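Local coordinates for multicopper oxidase (Pseudomonas thermotolerans, PDB 6VOW), which probably oxidises phenolic and related substrates in laccase fashion, passing the electrons through bound copper ions to reduce dioxygen to water, at residues T92-G97 / W134-E139. Numbering follows the deposited sequence.
With CU (copper (II) ion), chain C; C2O (Cu-O-Cu linkage), chain B.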
ATOM      1  N   THR A  92      -7.183  14.246   4.296  1.00 39.21           N
ATOM      2  CA  THR A  92      -6.142  14.013   5.244  1.00 36.57           C
ATOM      3  C   THR A  92      -5.070  13.260   4.411  1.00 42.53           C
ATOM      4  O   THR A  92      -5.254  13.014   3.203  1.00 36.28           O
ATOM      5  CB  THR A  92      -6.573  13.057   6.351  1.00 39.66           C
ATOM      6  OG1 THR A  92      -6.876  11.782   5.756  1.00 39.82           O
ATOM      7  CG2 THR A  92      -7.751  13.615   7.224  1.00 50.92           C
ATOM      8  N   ILE A  93      -3.977  12.912   5.087  1.00 36.90           N
ATOM      9  CA  ILE A  93      -2.934  12.027   4.512  1.00 35.08           C
ATOM     10  C   ILE A  93      -2.721  10.988   5.522  1.00 39.22           C
ATOM     11  O   ILE A  93      -2.408  11.285   6.672  1.00 36.68           O
ATOM     12  CB  ILE A  93      -1.578  12.706   4.183  1.00 38.20           C
ATOM     13  CG1 ILE A  93      -1.810  13.678   3.042  1.00 44.19           C
ATOM     14  CG2 ILE A  93      -0.574  11.659   3.645  1.00 41.52           C
ATOM     15  CD1 ILE A  93      -0.596  14.554   2.693  1.00 50.60           C
ATOM     16  N   HIS A  94      -3.038   9.768   5.119  1.00 40.16           N
ATOM     17  CA  HIS A  94      -2.729   8.615   5.933  1.00 36.03           C
ATOM     18  C   HIS A  94      -1.476   7.950   5.399  1.00 36.17           C
ATOM     19  O   HIS A  94      -1.308   7.873   4.203  1.00 37.74           O
ATOM     20  CB  HIS A  94      -3.903   7.639   5.915  1.00 39.35           C
ATOM     21  CG  HIS A  94      -3.547   6.278   6.425  1.00 38.70           C
ATOM     22  ND1 HIS A  94      -3.317   5.997   7.757  1.00 42.02           N
ATOM     23  CD2 HIS A  94      -3.424   5.107   5.768  1.00 40.40           C
ATOM     24  CE1 HIS A  94      -2.980   4.719   7.883  1.00 36.08           C
ATOM     25  NE2 HIS A  94      -3.076   4.163   6.695  1.00 47.28           N
ATOM     26  N   TRP A  95      -0.600   7.498   6.289  1.00 38.63           N
ATOM     27  CA  TRP A  95       0.780   7.105   5.912  1.00 40.11           C
ATOM     28  C   TRP A  95       0.787   5.612   6.100  1.00 41.07           C
ATOM     29  O   TRP A  95       0.974   5.055   7.251  1.00 39.65           O
ATOM     30  CB  TRP A  95       1.831   7.811   6.736  1.00 34.15           C
ATOM     31  CG  TRP A  95       1.682   9.254   6.663  1.00 30.68           C
ATOM     32  CD1 TRP A  95       0.947  10.034   7.481  1.00 34.59           C
ATOM     33  CD2 TRP A  95       2.282  10.129   5.701  1.00 33.70           C
ATOM     34  NE1 TRP A  95       1.021  11.339   7.082  1.00 34.20           N
ATOM     35  CE2 TRP A  95       1.845  11.444   6.004  1.00 33.61           C
ATOM     36  CE3 TRP A  95       3.128   9.939   4.602  1.00 36.75           C
ATOM     37  CZ2 TRP A  95       2.228  12.569   5.238  1.00 40.24           C
ATOM     38  CZ3 TRP A  95       3.547  11.076   3.848  1.00 40.11           C
ATOM     39  CH2 TRP A  95       3.074  12.362   4.156  1.00 37.51           C
ATOM     40  N   HIS A  96       0.442   4.981   4.960  1.00 38.42           N
ATOM     41  CA  HIS A  96       0.088   3.535   4.897  1.00 37.93           C
ATOM     42  C   HIS A  96       1.303   2.732   5.242  1.00 32.84           C
ATOM     43  O   HIS A  96       2.269   2.707   4.483  1.00 42.63           O
ATOM     44  CB  HIS A  96      -0.454   3.123   3.487  1.00 34.64           C
ATOM     45  CG  HIS A  96      -0.861   1.666   3.410  1.00 45.93           C
ATOM     46  ND1 HIS A  96      -2.141   1.243   3.131  1.00 49.34           N
ATOM     47  CD2 HIS A  96      -0.146   0.535   3.622  1.00 36.78           C
ATOM     48  CE1 HIS A  96      -2.187  -0.072   3.116  1.00 43.79           C
ATOM     49  NE2 HIS A  96      -0.989  -0.522   3.443  1.00 48.48           N
ATOM     50  N   GLY A  97       1.248   2.072   6.387  1.00 37.27           N
ATOM     51  CA  GLY A  97       2.223   1.107   6.822  1.00 40.28           C
ATOM     52  C   GLY A  97       3.135   1.626   7.963  1.00 44.98           C
ATOM     53  O   GLY A  97       3.831   0.851   8.639  1.00 46.74           O
ATOM     54  N   TRP A 134       3.331   3.859   1.547  1.00 35.23           N
ATOM     55  CA  TRP A 134       2.690   4.884   0.668  1.00 38.68           C
ATOM     56  C   TRP A 134       1.767   5.726   1.481  1.00 33.83           C
ATOM     57  O   TRP A 134       1.516   5.460   2.678  1.00 35.77           O
ATOM     58  CB  TRP A 134       1.936   4.252  -0.550  1.00 36.86           C
ATOM     59  CG  TRP A 134       0.843   3.309  -0.260  1.00 37.22           C
ATOM     60  CD1 TRP A 134       0.893   2.185   0.469  1.00 32.96           C
ATOM     61  CD2 TRP A 134      -0.489   3.446  -0.713  1.00 30.65           C
ATOM     62  NE1 TRP A 134      -0.330   1.608   0.487  1.00 39.93           N
ATOM     63  CE2 TRP A 134      -1.185   2.358  -0.274  1.00 33.92           C
ATOM     64  CE3 TRP A 134      -1.127   4.374  -1.510  1.00 35.71           C
ATOM     65  CZ2 TRP A 134      -2.524   2.200  -0.522  1.00 34.57           C
ATOM     66  CZ3 TRP A 134      -2.434   4.198  -1.812  1.00 35.27           C
ATOM     67  CH2 TRP A 134      -3.121   3.093  -1.356  1.00 35.97           C
ATOM     68  N   TYR A 135       1.207   6.696   0.818  1.00 34.12           N
ATOM     69  CA  TYR A 135       0.339   7.655   1.463  1.00 40.97           C
ATOM     70  C   TYR A 135      -0.840   8.001   0.571  1.00 36.37           C
ATOM     71  O   TYR A 135      -0.733   8.097  -0.667  1.00 39.92           O
ATOM     72  CB  TYR A 135       1.179   8.907   1.807  1.00 37.24           C
ATOM     73  CG  TYR A 135       1.726   9.675   0.626  1.00 36.23           C
ATOM     74  CD1 TYR A 135       1.033  10.754   0.141  1.00 40.56           C
ATOM     75  CD2 TYR A 135       2.955   9.378   0.056  1.00 29.47           C
ATOM     76  CE1 TYR A 135       1.483  11.503  -0.923  1.00 31.02           C
ATOM     77  CE2 TYR A 135       3.437  10.155  -1.008  1.00 37.28           C
ATOM     78  CZ  TYR A 135       2.656  11.222  -1.478  1.00 39.23           C
ATOM     79  OH  TYR A 135       3.001  12.010  -2.523  1.00 42.92           O
ATOM     80  N   HIS A 136      -1.932   8.293   1.228  1.00 38.00           N
ATOM     81  CA  HIS A 136      -3.154   8.586   0.519  1.00 43.12           C
ATOM     82  C   HIS A 136      -4.151   9.122   1.505  1.00 37.36           C
ATOM     83  O   HIS A 136      -3.916   9.055   2.672  1.00 31.60           O
ATOM     84  CB  HIS A 136      -3.707   7.295  -0.117  1.00 39.79           C
ATOM     85  CG  HIS A 136      -3.988   6.225   0.872  1.00 39.01           C
ATOM     86  ND1 HIS A 136      -5.105   6.209   1.678  1.00 38.23           N
ATOM     87  CD2 HIS A 136      -3.271   5.130   1.196  1.00 40.08           C
ATOM     88  CE1 HIS A 136      -5.070   5.133   2.454  1.00 38.27           C
ATOM     89  NE2 HIS A 136      -3.969   4.449   2.160  1.00 37.64           N
ATOM     90  N   PRO A 137      -5.257   9.680   1.021  1.00 37.06           N
ATOM     91  CA  PRO A 137      -6.252  10.212   1.949  1.00 37.77           C
ATOM     92  C   PRO A 137      -6.947   9.150   2.613  1.00 35.98           C
ATOM     93  O   PRO A 137      -6.884   8.004   2.172  1.00 37.20           O
ATOM     94  CB  PRO A 137      -7.233  10.971   1.043  1.00 36.75           C
ATOM     95  CG  PRO A 137      -6.390  11.340  -0.110  1.00 40.77           C
ATOM     96  CD  PRO A 137      -5.473  10.202  -0.329  1.00 42.45           C
ATOM     97  N   HIS A 138      -7.601   9.530   3.697  1.00 37.86           N
ATOM     98  CA  HIS A 138      -8.534   8.656   4.357  1.00 38.94           C
ATOM     99  C   HIS A 138      -9.903   9.323   4.537  1.00 43.49           C
ATOM    100  O   HIS A 138     -10.568   9.101   5.511  1.00 47.36           O
ATOM    101  CB  HIS A 138      -7.963   8.254   5.672  1.00 43.06           C
ATOM    102  CG  HIS A 138      -8.148   6.830   5.930  1.00 42.11           C
ATOM    103  ND1 HIS A 138      -9.357   6.328   6.341  1.00 56.93           N
ATOM    104  CD2 HIS A 138      -7.340   5.779   5.699  1.00 40.89           C
ATOM    105  CE1 HIS A 138      -9.267   5.018   6.436  1.00 53.33           C
ATOM    106  NE2 HIS A 138      -8.052   4.672   6.076  1.00 55.20           N
ATOM    107  N   GLU A 139     -10.274  10.124   3.550  1.00 43.43           N
ATOM    108  CA  GLU A 139     -11.461  10.931   3.547  1.00 45.37           C
ATOM    109  C   GLU A 139     -11.893  10.891   2.110  1.00 48.80           C
ATOM    110  O   GLU A 139     -11.055  11.107   1.253  1.00 47.77           O
ATOM    111  CB  GLU A 139     -11.163  12.389   3.962  1.00 51.49           C
ATOM    112  CG  GLU A 139     -12.381  13.341   3.903  1.00 66.86           C
ATOM    113  CD  GLU A 139     -13.059  13.685   5.245  1.00 73.49           C
ATOM    114  OE1 GLU A 139     -13.594  14.822   5.387  1.00 83.51           O
ATOM    115  OE2 GLU A 139     -13.102  12.832   6.147  1.00 77.12           O
TER
HETATM  116 CU    CU C 502      -3.174   2.168   6.563  1.00 48.19          CU
HETATM  117 CU2  C2O B 501      -3.718   2.559   2.791  1.00 46.92          CU
HETATM  118 CU3  C2O B 501      -6.912   2.787   6.092  1.00 49.24          CU
HETATM  119  O1  C2O B 501      -5.331   2.513   4.441  1.00 42.25           O
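The imidazole of H96 lies over the five-membered ring of W134 in an offset stack, planes at 30° and centroids 4.1 Å apart, with CB of H96 also resting on the indole face as a CH-pi contact. On that same indole, CD2 of H136 comes over the rim, while at the edge of the H96 ring, near its plane, sits NE2 of H136. H94 and H136 form an offset edge-to-face pair, H94 giving the edge, and the face of H94 receives the edge of H138, planes at 80°. The four imidazoles converge on the coppers: H94 NE2 holds the copper ion at 2.0 Å, and H96 ND1 and H136 NE2 share CU2 of the Cu-O-Cu linkage. H138 NE2 lies 2.2 Å from CU3 of the linkage. With H391, H393, H438 and H440 these histidines supply the eight ligands of the trinuclear cluster of multicopper oxidases. In this cupredoxin-like domain one His-X-His motif lies on strand 94-96; the other starts at the end of strand 131-136 and runs into the loop. Two-residue spacing and the antiparallel register, H94 opposite H136 and H96 opposite W134, gather these side chains on the copper face; H94 N to H136 O is 2.7 Å, whereas W134 N to H96 O is weak. Cut back to an alanine, W134 would lose the indole that H96 and H136 lean on, and the H96 imidazole is likely to be left freer to tilt at CU2. Second-shell bonds fix the far nitrogens of three rings: H136 ND1 donates to P137 O (2.6 Å), H94 ND1 bonds D105 O and H96 NE2 bonds D413 OD1. On the reverse face W95 CE3 is 3.6 Å from Y135 CB. T92 turns OG1 between its backbone N and carbonyl carbon (chi1 63°), where it accepts H138 N at 3.1 Å and also bonds G106 O.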